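Local coordinates for protein putative sulfatase yidJ (Bacteroides fragilis, PDB 2QZU) that probably hydrolyses sulfate esters, as a putative arylsulfatase of the sulfatase family within the alkaline phosphatase clan, at residues A[321-331]-A[436-447]; A[396-404]-A[412-420]. All blocks are in the same frame, centred on the assembly; numbering follows the deposited sequence.

Interaction 1 of 2, residues A[321-331]-A[436-447]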
# COMPACT_ATOMS: atom_id res chain seq x y z
N HIS A 321 12.23 9.16 16.84
CA HIS A 321 13.07 10.29 16.48
C HIS A 321 12.53 11.04 15.26
O HIS A 321 13.28 11.70 14.54
CB HIS A 321 14.52 9.83 16.24
CG HIS A 321 15.24 9.44 17.49
ND1 HIS A 321 15.56 10.35 18.48
CD2 HIS A 321 15.65 8.23 17.95
CE1 HIS A 321 16.14 9.72 19.48
NE2 HIS A 321 16.21 8.43 19.19
N GLU A 322 11.22 10.93 15.05
CA GLU A 322 10.55 11.59 13.94
C GLU A 322 11.03 11.08 12.57
O GLU A 322 10.86 11.76 11.56
CB GLU A 322 10.74 13.11 14.00
CG GLU A 322 10.27 13.77 15.29
CD GLU A 322 8.78 13.67 15.52
OE1 GLU A 322 8.04 13.37 14.55
OE2 GLU A 322 8.33 13.91 16.66
N ASN A 323 11.62 9.89 12.56
CA ASN A 323 12.12 9.28 11.33
C ASN A 323 11.29 8.04 11.00
O ASN A 323 11.10 7.16 11.85
CB ASN A 323 13.58 8.85 11.48
CG ASN A 323 14.55 10.01 11.37
OD1 ASN A 323 14.59 10.89 12.23
ND2 ASN A 323 15.33 10.03 10.30
N ALA A 324 10.81 7.96 9.76
CA ALA A 324 10.02 6.82 9.36
C ALA A 324 10.87 5.62 8.96
O ALA A 324 10.51 4.47 9.25
CB ALA A 324 9.16 7.21 8.12
N GLY A 325 12.03 5.90 8.37
CA GLY A 325 12.86 4.78 7.87
C GLY A 325 14.10 4.53 8.66
O GLY A 325 14.04 4.55 9.89
N LYS A 326 15.17 4.16 7.96
CA LYS A 326 16.46 4.02 8.62
C LYS A 326 17.43 5.00 7.92
O LYS A 326 17.06 6.12 7.55
CB LYS A 326 17.03 2.62 8.59
CG LYS A 326 17.41 2.12 7.23
CD LYS A 326 16.40 2.52 6.17
CE LYS A 326 15.24 1.55 6.13
NZ LYS A 326 15.04 1.01 4.75
N ASP A 327 18.67 4.56 7.71
CA ASP A 327 19.70 5.37 7.08
C ASP A 327 20.10 6.52 8.03
O ASP A 327 20.25 7.66 7.59
CB ASP A 327 19.22 5.95 5.75
CG ASP A 327 20.38 6.39 4.85
OD1 ASP A 327 21.53 6.33 5.32
OD2 ASP A 327 20.17 6.79 3.69
N ILE A 328 20.26 6.20 9.31
CA ILE A 328 20.62 7.20 10.30
C ILE A 328 21.36 6.57 11.48
O ILE A 328 21.26 5.36 11.71
CB ILE A 328 19.35 7.94 10.79
CG1 ILE A 328 19.74 9.15 11.64
CG2 ILE A 328 18.46 6.99 11.58
CD1 ILE A 328 20.39 10.27 10.86
N PHE A 329 22.08 7.39 12.24
CA PHE A 329 22.89 6.91 13.35
C PHE A 329 22.19 6.46 14.63
O PHE A 329 22.83 5.88 15.50
CB PHE A 329 23.94 7.96 13.69
CG PHE A 329 23.39 9.35 13.75
CD1 PHE A 329 23.67 10.27 12.75
CD2 PHE A 329 22.54 9.73 14.79
CE1 PHE A 329 23.12 11.55 12.77
CE2 PHE A 329 21.98 11.00 14.82
CZ PHE A 329 22.27 11.91 13.81
N TYR A 330 20.89 6.72 14.75
CA TYR A 330 20.16 6.31 15.95
C TYR A 330 20.21 4.80 16.18
O TYR A 330 20.22 4.01 15.23
CB TYR A 330 18.71 6.78 15.87
CG TYR A 330 18.55 8.28 15.99
CD1 TYR A 330 18.98 8.95 17.14
CD2 TYR A 330 17.97 9.03 14.97
CE1 TYR A 330 18.84 10.33 17.27
CE2 TYR A 330 17.81 10.41 15.09
CZ TYR A 330 18.25 11.06 16.25
OH TYR A 330 18.11 12.42 16.37
N GLU A 331 20.25 4.41 17.46
CA GLU A 331 20.30 3.00 17.84
C GLU A 331 19.25 2.10 17.17
O GLU A 331 19.58 0.99 16.75
CB GLU A 331 20.17 2.86 19.36
CG GLU A 331 21.38 3.30 20.15
CD GLU A 331 22.60 2.46 19.85
OE1 GLU A 331 23.45 2.90 19.05
OE2 GLU A 331 22.70 1.34 20.41
N ILE A 436 27.38 15.98 16.13
CA ILE A 436 26.42 15.32 16.99
C ILE A 436 27.11 14.36 17.95
O ILE A 436 28.00 13.61 17.56
CB ILE A 436 25.40 14.54 16.13
CG1 ILE A 436 24.70 15.51 15.17
CG2 ILE A 436 24.38 13.83 17.02
CD1 ILE A 436 23.98 14.84 14.02
N LEU A 437 26.70 14.39 19.22
CA LEU A 437 27.28 13.52 20.22
C LEU A 437 26.21 13.10 21.23
O LEU A 437 25.53 13.95 21.81
CB LEU A 437 28.43 14.22 20.95
CG LEU A 437 29.09 13.43 22.09
CD1 LEU A 437 29.66 12.12 21.56
CD2 LEU A 437 30.19 14.27 22.73
N PHE A 438 26.06 11.80 21.42
CA PHE A 438 25.10 11.27 22.37
C PHE A 438 25.81 10.39 23.39
O PHE A 438 26.66 9.57 23.03
CB PHE A 438 24.03 10.41 21.67
CG PHE A 438 23.14 11.17 20.74
CD1 PHE A 438 23.15 10.89 19.38
CD2 PHE A 438 22.27 12.13 21.23
CE1 PHE A 438 22.29 11.56 18.51
CE2 PHE A 438 21.41 12.81 20.37
CZ PHE A 438 21.42 12.53 19.01
N ASP A 439 25.45 10.56 24.66
CA ASP A 439 26.00 9.75 25.74
C ASP A 439 24.89 8.74 25.98
O ASP A 439 23.90 9.04 26.64
CB ASP A 439 26.20 10.61 27.00
CG ASP A 439 26.73 9.81 28.18
OD1 ASP A 439 26.47 8.59 28.24
OD2 ASP A 439 27.40 10.41 29.04
N ARG A 440 25.06 7.53 25.45
CA ARG A 440 24.03 6.50 25.59
C ARG A 440 23.82 5.94 26.99
O ARG A 440 22.82 5.28 27.26
CB ARG A 440 24.29 5.37 24.60
CG ARG A 440 24.36 5.82 23.15
CD ARG A 440 24.10 4.66 22.19
NE ARG A 440 24.97 3.53 22.46
CZ ARG A 440 26.27 3.48 22.16
NH1 ARG A 440 26.86 4.51 21.57
NH2 ARG A 440 26.98 2.41 22.46
N THR A 441 24.76 6.21 27.89
CA THR A 441 24.64 5.73 29.27
C THR A 441 23.60 6.57 30.01
O THR A 441 22.66 6.04 30.60
CB THR A 441 25.98 5.83 30.01
OG1 THR A 441 26.94 4.96 29.38
CG2 THR A 441 25.81 5.41 31.48
N ASN A 442 23.76 7.89 29.96
CA ASN A 442 22.84 8.81 30.63
C ASN A 442 21.65 9.18 29.75
O ASN A 442 20.62 9.64 30.25
CB ASN A 442 23.57 10.10 31.03
CG ASN A 442 24.43 9.94 32.26
OD1 ASN A 442 23.93 9.64 33.35
ND2 ASN A 442 25.74 10.13 32.10
N ASP A 443 21.80 8.97 28.45
CA ASP A 443 20.77 9.31 27.48
C ASP A 443 20.65 8.15 26.48
O ASP A 443 21.00 8.29 25.31
CB ASP A 443 21.19 10.62 26.78
CG ASP A 443 20.25 11.04 25.67
OD1 ASP A 443 19.02 10.89 25.80
OD2 ASP A 443 20.77 11.56 24.65
N PRO A 444 20.15 6.99 26.94
CA PRO A 444 20.00 5.81 26.08
C PRO A 444 19.12 5.98 24.85
O PRO A 444 19.33 5.32 23.83
CB PRO A 444 19.46 4.75 27.05
CG PRO A 444 18.67 5.57 28.03
CD PRO A 444 19.59 6.74 28.28
N HIS A 445 18.13 6.87 24.92
CA HIS A 445 17.24 7.08 23.79
C HIS A 445 17.70 8.22 22.89
O HIS A 445 16.95 8.70 22.04
CB HIS A 445 15.81 7.31 24.29
CG HIS A 445 15.30 6.19 25.14
ND1 HIS A 445 15.12 4.91 24.65
CD2 HIS A 445 15.00 6.13 26.46
CE1 HIS A 445 14.73 4.11 25.64
NE2 HIS A 445 14.65 4.83 26.74
N GLU A 446 18.94 8.65 23.11
CA GLU A 446 19.57 9.70 22.33
C GLU A 446 18.69 10.91 22.03
O GLU A 446 18.35 11.17 20.87
CB GLU A 446 20.11 9.09 21.04
CG GLU A 446 21.06 7.93 21.32
CD GLU A 446 21.50 7.20 20.06
OE1 GLU A 446 22.72 6.99 19.89
OE2 GLU A 446 20.62 6.82 19.26
N MSE A 447 18.35 11.65 23.07
CA MSE A 447 17.50 12.83 22.95
C MSE A 447 18.28 14.13 23.13
O MSE A 447 17.80 15.20 22.76
CB MSE A 447 16.40 12.79 24.02
CG MSE A 447 15.56 11.53 24.03
SE MSE A 447 14.57 11.30 22.40
CE MSE A 447 13.27 12.72 22.63
O HOH W 1 17.91 13.31 19.10
O HOH W 2 23.65 5.34 18.13
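The N-terminal end of the short helix 331-334 is met by Glu446, reaching across from the chain that follows the edge strand 431-439. With Tyr330 in the N-cap position, Glu331 N donates to Glu446 OE2 at 3.0 Å and 162°, meeting the oxygen on its syn side, 24° out of the carboxylate plane. The chain of Glu446 is extended beyond CG (chi2 174°); the same OE2 lies at the edge of the Tyr330 ring, 3.4 Å from Tyr330 CD1. His321 CG lies over one face of the Tyr330 ring and Phe329 CE2 over the opposite one. Water 1 joins Tyr330 OH to Glu446 O. This is a seam of the fold, where a loop after strand 306-311 of the large mixed sheet meets the small C-terminal antiparallel sheet. That sheet offers Phe438, whose edge meets Phe329 (CE2 to Phe438 CE1, 3.7 Å), and Ile436, whose CD1 comes within 3.4 Å of Phe329 CZ. Water 2 lies between the carboxylates of Glu331 and Glu446. Glu331 OE1 lies over one face of the Arg440 guanidinium, a long pairing of charges only; Glu331 OE2 has its salt bridge with Arg417, and Arg440 NH2 bonds to Thr418 O.

Interaction 2 of 2, residues A[396-404]-A[412-420]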
# COMPACT_ATOMS: atom_id res chain seq x y z
N ASP A 396 38.21 -2.10 23.37
CA ASP A 396 38.61 -0.95 22.58
C ASP A 396 37.93 -0.90 21.21
O ASP A 396 38.19 0.01 20.42
CB ASP A 396 40.13 -0.95 22.38
CG ASP A 396 40.61 -2.18 21.63
OD1 ASP A 396 40.38 -3.30 22.12
OD2 ASP A 396 41.23 -2.01 20.56
N LEU A 397 37.06 -1.86 20.94
CA LEU A 397 36.37 -1.89 19.65
C LEU A 397 35.40 -0.73 19.47
O LEU A 397 34.52 -0.50 20.29
CB LEU A 397 35.64 -3.22 19.47
CG LEU A 397 34.89 -3.47 18.16
CD1 LEU A 397 35.83 -3.31 16.96
CD2 LEU A 397 34.31 -4.88 18.19
N VAL A 398 35.60 -0.00 18.38
CA VAL A 398 34.76 1.13 18.02
C VAL A 398 34.39 0.93 16.56
O VAL A 398 35.25 0.64 15.72
CB VAL A 398 35.53 2.47 18.19
CG1 VAL A 398 34.68 3.62 17.68
CG2 VAL A 398 35.88 2.67 19.66
N GLN A 399 33.10 1.08 16.25
CA GLN A 399 32.62 0.90 14.89
C GLN A 399 32.25 2.23 14.25
O GLN A 399 31.79 3.15 14.92
CB GLN A 399 31.40 -0.02 14.88
CG GLN A 399 31.67 -1.46 15.31
CD GLN A 399 32.39 -2.27 14.25
OE1 GLN A 399 32.71 -1.77 13.17
NE2 GLN A 399 32.64 -3.55 14.55
N PRO A 400 32.44 2.34 12.92
CA PRO A 400 32.12 3.57 12.20
C PRO A 400 30.64 3.70 11.83
O PRO A 400 29.87 2.74 11.96
CB PRO A 400 32.99 3.46 10.96
CG PRO A 400 32.94 1.98 10.67
CD PRO A 400 33.14 1.38 12.04
N TYR A 401 30.25 4.89 11.40
CA TYR A 401 28.89 5.17 10.93
C TYR A 401 29.04 5.88 9.60
O TYR A 401 29.93 6.72 9.44
CB TYR A 401 28.12 6.08 11.89
CG TYR A 401 26.85 6.61 11.24
CD1 TYR A 401 25.79 5.76 10.95
CD2 TYR A 401 26.76 7.94 10.84
CE1 TYR A 401 24.66 6.21 10.27
CE2 TYR A 401 25.63 8.41 10.16
CZ TYR A 401 24.59 7.54 9.88
OH TYR A 401 23.48 7.99 9.19
N TYR A 402 28.17 5.57 8.65
CA TYR A 402 28.24 6.19 7.33
C TYR A 402 26.94 6.62 6.69
O TYR A 402 25.88 6.02 6.89
CB TYR A 402 28.86 5.21 6.31
CG TYR A 402 30.29 4.83 6.54
CD1 TYR A 402 31.33 5.60 6.01
CD2 TYR A 402 30.62 3.70 7.28
CE1 TYR A 402 32.65 5.25 6.23
CE2 TYR A 402 31.94 3.34 7.50
CZ TYR A 402 32.95 4.13 6.97
OH TYR A 402 34.26 3.80 7.21
N PHE A 403 27.05 7.68 5.89
CA PHE A 403 26.00 8.17 5.03
C PHE A 403 26.79 8.86 3.94
O PHE A 403 27.50 9.83 4.21
CB PHE A 403 25.04 9.19 5.62
CG PHE A 403 24.09 9.73 4.58
CD1 PHE A 403 23.16 8.89 3.98
CD2 PHE A 403 24.24 11.03 4.09
CE1 PHE A 403 22.40 9.32 2.90
CE2 PHE A 403 23.48 11.46 3.00
CZ PHE A 403 22.56 10.61 2.40
N VAL A 404 26.69 8.34 2.72
CA VAL A 404 27.41 8.91 1.59
C VAL A 404 26.41 9.35 0.53
O VAL A 404 25.55 8.57 0.12
CB VAL A 404 28.36 7.87 0.95
CG1 VAL A 404 29.12 8.50 -0.22
CG2 VAL A 404 29.32 7.33 1.99
N GLY A 412 27.77 14.36 3.33
CA GLY A 412 27.33 13.19 4.06
C GLY A 412 27.76 13.18 5.51
O GLY A 412 28.19 14.20 6.06
N TYR A 413 27.64 12.02 6.14
CA TYR A 413 28.00 11.83 7.54
C TYR A 413 29.10 10.80 7.70
O TYR A 413 29.21 9.86 6.92
CB TYR A 413 26.82 11.27 8.34
CG TYR A 413 25.70 12.22 8.67
CD1 TYR A 413 25.80 13.11 9.74
CD2 TYR A 413 24.50 12.17 7.96
CE1 TYR A 413 24.73 13.93 10.10
CE2 TYR A 413 23.43 12.99 8.31
CZ TYR A 413 23.55 13.86 9.38
OH TYR A 413 22.48 14.67 9.72
N ARG A 414 29.91 10.99 8.74
CA ARG A 414 30.92 10.01 9.12
C ARG A 414 30.87 10.05 10.64
O ARG A 414 30.73 11.12 11.24
CB ARG A 414 32.32 10.39 8.62
CG ARG A 414 32.48 10.29 7.12
CD ARG A 414 32.30 8.87 6.58
NE ARG A 414 32.67 8.82 5.17
CZ ARG A 414 31.96 9.36 4.19
NH1 ARG A 414 30.81 9.99 4.45
NH2 ARG A 414 32.40 9.32 2.94
N GLY A 415 30.94 8.89 11.27
CA GLY A 415 30.88 8.88 12.72
C GLY A 415 31.51 7.66 13.35
O GLY A 415 32.09 6.82 12.67
N LEU A 416 31.40 7.59 14.67
CA LEU A 416 31.94 6.49 15.44
C LEU A 416 30.96 6.12 16.54
O LEU A 416 30.25 6.97 17.07
CB LEU A 416 33.27 6.90 16.08
CG LEU A 416 34.46 7.26 15.18
CD1 LEU A 416 35.57 7.84 16.05
CD2 LEU A 416 34.94 6.04 14.42
N ARG A 417 30.91 4.83 16.87
CA ARG A 417 30.04 4.35 17.93
C ARG A 417 30.91 3.59 18.92
O ARG A 417 31.48 2.55 18.58
CB ARG A 417 28.94 3.42 17.38
CG ARG A 417 27.96 2.90 18.46
CD ARG A 417 26.89 1.98 17.84
NE ARG A 417 25.91 1.51 18.82
CZ ARG A 417 26.15 0.61 19.77
NH1 ARG A 417 27.36 0.08 19.89
NH2 ARG A 417 25.18 0.24 20.60
N THR A 418 31.06 4.12 20.13
CA THR A 418 31.84 3.43 21.15
C THR A 418 30.83 2.74 22.05
O THR A 418 29.62 2.91 21.86
CB THR A 418 32.68 4.41 22.00
OG1 THR A 418 31.84 5.03 22.98
CG2 THR A 418 33.32 5.48 21.13
N ASP A 419 31.30 1.98 23.03
CA ASP A 419 30.39 1.29 23.93
C ASP A 419 29.54 2.24 24.75
O ASP A 419 28.61 1.81 25.44
CB ASP A 419 31.16 0.34 24.86
CG ASP A 419 32.29 1.03 25.60
OD1 ASP A 419 32.15 2.23 25.93
OD2 ASP A 419 33.31 0.36 25.87
N ARG A 420 29.84 3.54 24.68
CA ARG A 420 29.07 4.53 25.44
C ARG A 420 28.56 5.70 24.62
O ARG A 420 27.44 6.17 24.83
CB ARG A 420 29.92 5.08 26.59
CG ARG A 420 29.22 6.19 27.38
CD ARG A 420 30.10 6.74 28.49
NE ARG A 420 29.39 7.77 29.25
CZ ARG A 420 29.93 8.48 30.24
NH1 ARG A 420 31.20 8.29 30.59
NH2 ARG A 420 29.21 9.39 30.87
O HOH W 3 33.99 1.19 22.74
O HOH W 4 32.98 6.72 9.66
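Tyr413 O is gripped from opposite faces of its carbonyl plane, by Phe403 N at 3.2 Å and by Arg414 NH1 at 2.9 Å. Arg414 achieves this because its chain bends at chi2 (-63°) and folds back, keeping Tyr413 O close to the guanidinium plane. On the way its CD passes 3.5 Å from Tyr402 CD1, the ring and guanidinium planes 54° apart, and Val404 CG2 covers one guanidinium face, 3.8 Å from Arg414 NH2. Arg414 NE has its salt bridge with Asp474.

The strands form an antiparallel beta hairpin whose hydrogen-bonded pairs are Gln399-Arg417, Tyr401-Gly415 and Phe403-Tyr413. Its shortest bond runs from Arg417 N to Gln399 O, 2.7 Å. Water 4 donates to both Tyr401 O and Gly415 O. On the face bearing Tyr401, Phe403 and Tyr413, Tyr401 CE2 packs 3.6 Å from Tyr413 CB, while Phe403 CB meets the edge of the Tyr413 ring, 3.8 Å from Tyr413 CD2. Toward the open end of the hairpin, Val398 CG1 lies 3.9 Å from Leu416 CB.

Strand 412-417 pairs on its other side with strand 421-428, whereas strand 399-404 is the outermost of the four-stranded sheet and bonds through Tyr402 to the backbone of Ser72. The face carrying Pro400, Tyr402 and Leu416 packs on helix 455-471, where Tyr402 OH is hydrogen-bonded to Trp468 NE1 and Leu416 touches Gln464.

How the interactions relate
Both interactions reach one four-stranded antiparallel sheet, interaction 1 at its outermost strand 431-439 and interaction 2 at the opposite side, between 399-404 and 412-417; their centres are about 13 Å apart, and along the chain interaction 2 is nested within the loop closed by interaction 1. Two polar contacts tie them together: Glu331 OE2 forms a salt bridge with Arg417 NH2 at 2.7 Å, and Arg440 NH2 lies 2.8 Å from Thr418 O, a probable hydrogen bond. Both approach the segment around Ser76, the predicted 3-oxoalanine site, unmodified here: Asp327 touches Val75, and Pro400 O is hydrogen-bonded to Ser72 OG. The loop 321-331 and the edge strand 399-404 therefore probably border the active-site region.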